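Local coordinates for osmotically inducible lipoprotein OsmE (Pseudomonas aeruginosa PAO1, PDB 4DM5) that is of unknown function but, as an osmotically inducible lipoprotein with a BamE-like domain, probably acts at the cell envelope, at residues Glu18-Asp23 and Asn54-Asn59; Gln65-Ser70 and Asp78-Leu83. One frame throughout, in Å; residues are numbered along the deposited sequence.

Contact 1: Glu18-Asp23 and Asn54-Asn59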
loop_
_atom_site.group_PDB
_atom_site.type_symbol
_atom_site.label_atom_id
_atom_site.label_comp_id
_atom_site.label_asym_id
_atom_site.label_seq_id
_atom_site.Cartn_x
_atom_site.Cartn_y
_atom_site.Cartn_z
ATOM N N GLU A 18 0.393 -5.172 11.903
ATOM C CA GLU A 18 1.500 -4.795 10.938
ATOM C C GLU A 18 1.538 -3.269 10.855
ATOM O O GLU A 18 0.531 -2.655 10.670
ATOM C CB GLU A 18 1.204 -5.310 9.580
ATOM C CG GLU A 18 1.449 -6.756 9.432
ATOM C CD GLU A 18 2.960 -7.047 9.586
ATOM O OE1 GLU A 18 3.860 -6.389 8.960
ATOM O OE2 GLU A 18 3.272 -7.933 10.355
ATOM N N PRO A 19 2.749 -2.669 10.961
ATOM C CA PRO A 19 2.838 -1.209 10.883
ATOM C C PRO A 19 2.185 -0.578 9.639
ATOM O O PRO A 19 1.506 0.473 9.778
ATOM C CB PRO A 19 4.359 -0.894 10.882
ATOM C CG PRO A 19 4.882 -2.072 11.657
ATOM C CD PRO A 19 4.032 -3.305 11.273
ATOM N N LEU A 20 2.319 -1.236 8.462
ATOM C CA LEU A 20 1.664 -0.699 7.301
ATOM C C LEU A 20 0.148 -0.606 7.399
ATOM O O LEU A 20 -0.517 0.248 6.770
ATOM C CB LEU A 20 1.994 -1.504 6.070
ATOM C CG LEU A 20 3.431 -1.114 5.619
ATOM C CD1 LEU A 20 3.889 -2.260 4.680
ATOM C CD2 LEU A 20 3.561 0.296 4.917
ATOM N N VAL A 21 -0.415 -1.524 8.176
ATOM C CA VAL A 21 -1.867 -1.638 8.345
ATOM C C VAL A 21 -2.258 -0.774 9.515
ATOM O O VAL A 21 -3.283 -0.044 9.413
ATOM C CB VAL A 21 -2.213 -3.102 8.658
ATOM C CG1 VAL A 21 -3.724 -3.239 8.957
ATOM C CG2 VAL A 21 -1.855 -3.914 7.461
ATOM N N LYS A 22 -1.574 -0.833 10.657
ATOM C CA LYS A 22 -2.026 -0.174 11.812
ATOM C C LYS A 22 -1.722 1.334 11.819
ATOM O O LYS A 22 -2.513 2.147 12.398
ATOM C CB LYS A 22 -1.342 -0.835 12.993
ATOM C CG LYS A 22 -1.970 -0.366 14.324
ATOM C CD LYS A 22 -1.432 -1.297 15.374
ATOM C CE LYS A 22 -0.000 -0.929 15.668
ATOM N NZ LYS A 22 0.069 0.054 16.800
ATOM N N ASP A 23 -0.587 1.710 11.173
ATOM C CA ASP A 23 -0.095 3.066 11.476
ATOM C C ASP A 23 -0.132 4.027 10.293
ATOM O O ASP A 23 0.081 5.256 10.509
ATOM C CB ASP A 23 1.339 3.017 11.909
ATOM C CG ASP A 23 1.495 2.227 13.197
ATOM O OD1 ASP A 23 0.601 2.259 14.095
ATOM O OD2 ASP A 23 2.568 1.578 13.292
ATOM N N ASN A 54 3.181 2.258 -3.658
ATOM C CA ASN A 54 4.203 1.355 -3.139
ATOM C C ASN A 54 3.632 -0.024 -2.900
ATOM O O ASN A 54 2.516 -0.153 -2.314
ATOM C CB ASN A 54 4.623 1.827 -1.718
ATOM C CG ASN A 54 5.415 3.169 -1.651
ATOM O OD1 ASN A 54 5.758 3.700 -2.693
ATOM N ND2 ASN A 54 5.708 3.650 -0.452
ATOM N N SER A 55 4.366 -1.023 -3.357
ATOM C CA SER A 55 3.830 -2.442 -3.195
ATOM C C SER A 55 4.645 -3.091 -2.115
ATOM O O SER A 55 5.906 -2.953 -2.061
ATOM C CB SER A 55 4.011 -3.297 -4.433
ATOM O OG SER A 55 3.126 -2.951 -5.460
ATOM N N TYR A 56 4.002 -3.942 -1.293
ATOM C CA TYR A 56 4.677 -4.707 -0.203
ATOM C C TYR A 56 4.173 -6.107 -0.157
ATOM O O TYR A 56 3.085 -6.431 -0.778
ATOM C CB TYR A 56 4.352 -4.090 1.161
ATOM C CG TYR A 56 4.616 -2.583 1.234
ATOM C CD1 TYR A 56 5.846 -2.155 1.712
ATOM C CD2 TYR A 56 3.684 -1.662 0.862
ATOM C CE1 TYR A 56 6.125 -0.787 1.821
ATOM C CE2 TYR A 56 3.900 -0.254 0.939
ATOM C CZ TYR A 56 5.153 0.160 1.463
ATOM O OH TYR A 56 5.435 1.477 1.617
ATOM N N ILE A 57 4.964 -6.963 0.491
ATOM C CA ILE A 57 4.419 -8.270 0.839
ATOM C C ILE A 57 4.489 -8.286 2.370
ATOM O O ILE A 57 5.563 -8.231 2.974
ATOM C CB ILE A 57 5.312 -9.408 0.264
ATOM C CG1 ILE A 57 5.300 -9.346 -1.263
ATOM C CG2 ILE A 57 4.830 -10.730 0.899
ATOM C CD1 ILE A 57 4.002 -9.694 -1.956
ATOM N N LEU A 58 3.334 -8.430 3.002
ATOM C CA LEU A 58 3.322 -8.587 4.467
ATOM C C LEU A 58 3.628 -10.030 4.774
ATOM O O LEU A 58 3.161 -10.952 3.999
ATOM C CB LEU A 58 1.933 -8.253 4.987
ATOM C CG LEU A 58 1.331 -6.870 4.670
ATOM C CD1 LEU A 58 -0.096 -6.792 5.185
ATOM C CD2 LEU A 58 2.249 -5.756 5.142
ATOM N N ASN A 59 4.403 -10.242 5.832
ATOM C CA ASN A 59 4.783 -11.619 6.185
ATOM C C ASN A 59 4.559 -11.742 7.683
ATOM O O ASN A 59 5.296 -11.138 8.507
ATOM C CB ASN A 59 6.262 -11.825 5.809
ATOM C CG ASN A 59 6.686 -13.263 5.882
ATOM O OD1 ASN A 59 5.904 -14.161 6.181
ATOM N ND2 ASN A 59 7.941 -13.491 5.559
HETATM O O HOH W 1 5.452 -7.875 7.178
HETATM O O HOH W 2 5.577 -9.332 10.580
#

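Contact 2: Gln65-Ser70 and Asp78-Leu83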
loop_
_atom_site.group_PDB
_atom_site.type_symbol
_atom_site.label_atom_id
_atom_site.label_comp_id
_atom_site.label_asym_id
_atom_site.label_seq_id
_atom_site.Cartn_x
_atom_site.Cartn_y
_atom_site.Cartn_z
ATOM N N GLN A 65 1.006 -11.794 2.291
ATOM C CA GLN A 65 -0.136 -11.110 1.806
ATOM C C GLN A 65 0.326 -9.800 1.135
ATOM O O GLN A 65 0.936 -8.930 1.763
ATOM C CB GLN A 65 -0.940 -10.717 3.001
ATOM C CG GLN A 65 -2.175 -9.906 2.732
ATOM C CD GLN A 65 -3.051 -10.465 1.687
ATOM O OE1 GLN A 65 -3.464 -11.707 1.857
ATOM N NE2 GLN A 65 -3.273 -9.766 0.582
ATOM N N PRO A 66 -0.007 -9.618 -0.131
ATOM C CA PRO A 66 0.288 -8.347 -0.801
ATOM C C PRO A 66 -0.444 -7.196 -0.101
ATOM O O PRO A 66 -1.565 -7.310 0.405
ATOM C CB PRO A 66 -0.258 -8.547 -2.198
ATOM C CG PRO A 66 -0.023 -10.042 -2.409
ATOM C CD PRO A 66 -0.537 -10.590 -1.107
ATOM N N PHE A 67 0.193 -6.012 -0.150
ATOM C CA PHE A 67 -0.385 -4.824 0.400
ATOM C C PHE A 67 0.142 -3.656 -0.424
ATOM O O PHE A 67 1.285 -3.700 -0.905
ATOM C CB PHE A 67 0.045 -4.650 1.865
ATOM C CG PHE A 67 -0.792 -3.653 2.600
ATOM C CD1 PHE A 67 -2.049 -3.957 3.128
ATOM C CD2 PHE A 67 -0.237 -2.403 2.900
ATOM C CE1 PHE A 67 -2.744 -3.010 3.836
ATOM C CE2 PHE A 67 -0.982 -1.452 3.597
ATOM C CZ PHE A 67 -2.276 -1.754 4.093
ATOM N N TYR A 68 -0.603 -2.592 -0.478
ATOM C CA TYR A 68 -0.138 -1.342 -1.184
ATOM C C TYR A 68 -0.445 -0.144 -0.309
ATOM O O TYR A 68 -1.387 -0.134 0.501
ATOM C CB TYR A 68 -0.756 -1.184 -2.569
ATOM C CG TYR A 68 -2.094 -0.564 -2.581
ATOM C CD1 TYR A 68 -2.323 0.811 -2.566
ATOM C CD2 TYR A 68 -3.266 -1.404 -2.539
ATOM C CE1 TYR A 68 -3.542 1.417 -2.475
ATOM C CE2 TYR A 68 -4.546 -0.809 -2.532
ATOM C CZ TYR A 68 -4.691 0.595 -2.435
ATOM O OH TYR A 68 -5.933 1.183 -2.424
ATOM N N VAL A 69 0.327 0.914 -0.560
ATOM C CA VAL A 69 -0.088 2.252 -0.150
ATOM C C VAL A 69 0.020 3.211 -1.351
ATOM O O VAL A 69 1.047 3.133 -2.068
ATOM C CB VAL A 69 0.896 2.780 0.961
ATOM C CG1 VAL A 69 0.497 4.201 1.392
ATOM C CG2 VAL A 69 0.854 1.859 2.185
ATOM N N SER A 70 -1.070 3.914 -1.613
ATOM C CA SER A 70 -1.031 4.856 -2.752
ATOM C C SER A 70 -1.026 6.269 -2.251
ATOM O O SER A 70 -1.514 6.598 -1.148
ATOM C CB SER A 70 -2.222 4.604 -3.677
ATOM O OG SER A 70 -3.485 4.884 -3.044
ATOM N N ASP A 78 -3.490 8.437 -0.081
ATOM C CA ASP A 78 -4.938 8.474 -0.416
ATOM C C ASP A 78 -5.524 7.063 -0.393
ATOM O O ASP A 78 -6.748 6.950 -0.584
ATOM C CB ASP A 78 -5.282 9.230 -1.693
ATOM C CG ASP A 78 -4.732 8.579 -2.893
ATOM O OD1 ASP A 78 -4.006 7.553 -2.811
ATOM O OD2 ASP A 78 -5.049 9.109 -4.052
ATOM N N GLY A 79 -4.729 6.061 -0.139
ATOM C CA GLY A 79 -5.278 4.681 -0.141
ATOM C C GLY A 79 -4.327 3.654 0.347
ATOM O O GLY A 79 -3.082 3.869 0.376
ATOM N N SER A 80 -4.858 2.503 0.718
ATOM C CA SER A 80 -4.040 1.358 1.041
ATOM C C SER A 80 -4.957 0.143 1.006
ATOM O O SER A 80 -6.179 0.294 0.975
ATOM C CB SER A 80 -3.318 1.451 2.442
ATOM O OG SER A 80 -4.306 1.350 3.468
ATOM N N GLY A 81 -4.368 -0.997 0.912
ATOM C CA GLY A 81 -5.278 -2.194 0.840
ATOM C C GLY A 81 -4.477 -3.449 0.520
ATOM O O GLY A 81 -3.283 -3.413 0.268
ATOM N N PHE A 82 -5.201 -4.576 0.644
ATOM C CA PHE A 82 -4.508 -5.870 0.599
ATOM C C PHE A 82 -4.450 -6.394 -0.844
ATOM O O PHE A 82 -5.087 -7.465 -1.247
ATOM C CB PHE A 82 -5.328 -6.815 1.541
ATOM C CG PHE A 82 -5.252 -6.455 2.975
ATOM C CD1 PHE A 82 -4.149 -6.873 3.714
ATOM C CD2 PHE A 82 -6.181 -5.619 3.574
ATOM C CE1 PHE A 82 -4.015 -6.546 5.055
ATOM C CE2 PHE A 82 -6.010 -5.248 4.909
ATOM C CZ PHE A 82 -4.960 -5.743 5.680
ATOM N N LEU A 83 -3.768 -5.640 -1.714
ATOM C CA LEU A 83 -3.494 -6.055 -3.112
ATOM C C LEU A 83 -2.239 -5.338 -3.582
ATOM O O LEU A 83 -1.765 -4.439 -2.854
ATOM C CB LEU A 83 -4.728 -5.823 -4.014
ATOM C CG LEU A 83 -5.337 -4.453 -3.992
ATOM C CD1 LEU A 83 -5.969 -4.184 -5.349
ATOM C CD2 LEU A 83 -6.416 -4.202 -2.916
HETATM O O HOH W 3 -5.256 -10.350 -1.222
#

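Contact 1: Glu18-Asp23 and Asn54-Asn59
The single-turn helix 19-22 lies over the face of the sheet on which Tyr-56 and Leu-58 of segment 54-59 point; the nearest CA atoms are those of Glu-18 and Leu-58, 7.7 Å apart, and no direct hydrogen bond joins the two segments. Leu-20 carries the apolar part. Its side chain crosses that of Tyr-56 at about a right angle, and both methyls meet the ring: CD1 sits over the face, 3.6 Å from the Tyr-56 ring centroid and 17° off the normal, a CH-pi contact, while CD2 reaches the hydroxyl end, 3.8 Å from Tyr-56 CZ. The phenol is held at its far end by Asn-54, whose ND2 donates to Tyr-56 OH over 3.0 Å. The same Leu-20 CD1 also touches Leu-58 CD2 at 3.9 Å, and the other branch of Leu-58 takes Val-21 CG2 against its CD1. Here a helix lies on an antiparallel sheet within the BamE-family domain, and helix 30-37 joins the same apolar layer, where Val-33 touches Tyr-56. Toward the N-terminus of helix 19-22 the chemistry turns polar. Glu-18 occupies the N-cap position, and its side chain, bent at CB-CG (chi2 -66°), slides past Leu-58 in the opposite direction to bring the carboxylate near the backbone of Asn-59. Two waters, one for each carboxylate oxygen, bridge Glu-18 to Asn-59: one donates to Glu-18 OE1 at 2.8 Å and accepts from Asn-59 N, the other donates both to Glu-18 OE2 and to Asn-59 O, the latter at 2.8 Å.

Contact 2: Gln65-Ser70 and Asp78-Leu83
Tyr-68 and Gly-81 form an antiparallel hydrogen-bonded pair, Tyr-68 N donating a hydrogen bond to Gly-81 O at 2.9 Å and Gly-81 N donating one to Tyr-68 O. Val-69 and Ser-80 follow as a non-hydrogen-bonded pair, and Ser-70 N then bonds to Gly-79 O. Where the hairpin strands 63-71 and 77-81 near their turn, Asp-78 and Gly-79 both face Ser-70 in a classic beta bulge: Asp-78 N bonds to Ser-70 O at 2.9 Å, with only a weak bond from Gly-79 N to the same oxygen. Ser-70 OG donates to Asp-78 OD1 over 2.7 Å, nearly along the C-O axis of the carboxylate. On the face shared by Tyr-68 and Ser-70, the phenol ring lies across the glycine-containing strand, with Ser-80 CA over it, 3.9 Å from the Tyr-68 centroid, and Gly-81 N 3.4 Å above its plane. On the other face Phe-67 (chi1 -165°) swings its ring toward segment 78-83, laying one face over Gly-81 O and turning its edge to the face of Phe-82 in a T-shaped stack, centroids 5.0 Å apart and planes at 73°. Phe-82 is the centre of an inverse gamma turn that follows the strand. Beside it, Gln-65 NE2 donates to Pro-66 O at 3.0 Å and, through a water, reaches Phe-82 O. Farther out, Tyr-12 and Phe-15 of helix 12-15 touch Phe-82, Val-21 of helix 19-22 touches both rings, and Arg-46 forms a salt bridge with Asp-78 OD2. Shared between serine and arginine, the Asp-78 carboxylate is probably stabilised in its charged form.

Contact 2 pairs two strands of the antiparallel sheet, whereas contact 1 lays a short helix on its face. Contact 2 lies nearer the centre of the chain and buries more than twice the surface of contact 1; it combines direct backbone bonds with an aromatic pair and a serine-carboxylate bond, whereas contact 1 has apolar side chains and water relays. Both mix buried and exposed residues, with polar groups toward their ends. They meet at the neighbouring strands 52-60 and 63-71, where Tyr-56 N lies 2.8 Å from Phe-67 O, a probable hydrogen bond. Phe-67 also packs on Leu-20 and Val-21, so the helix of contact 1 spans both strands of that pair.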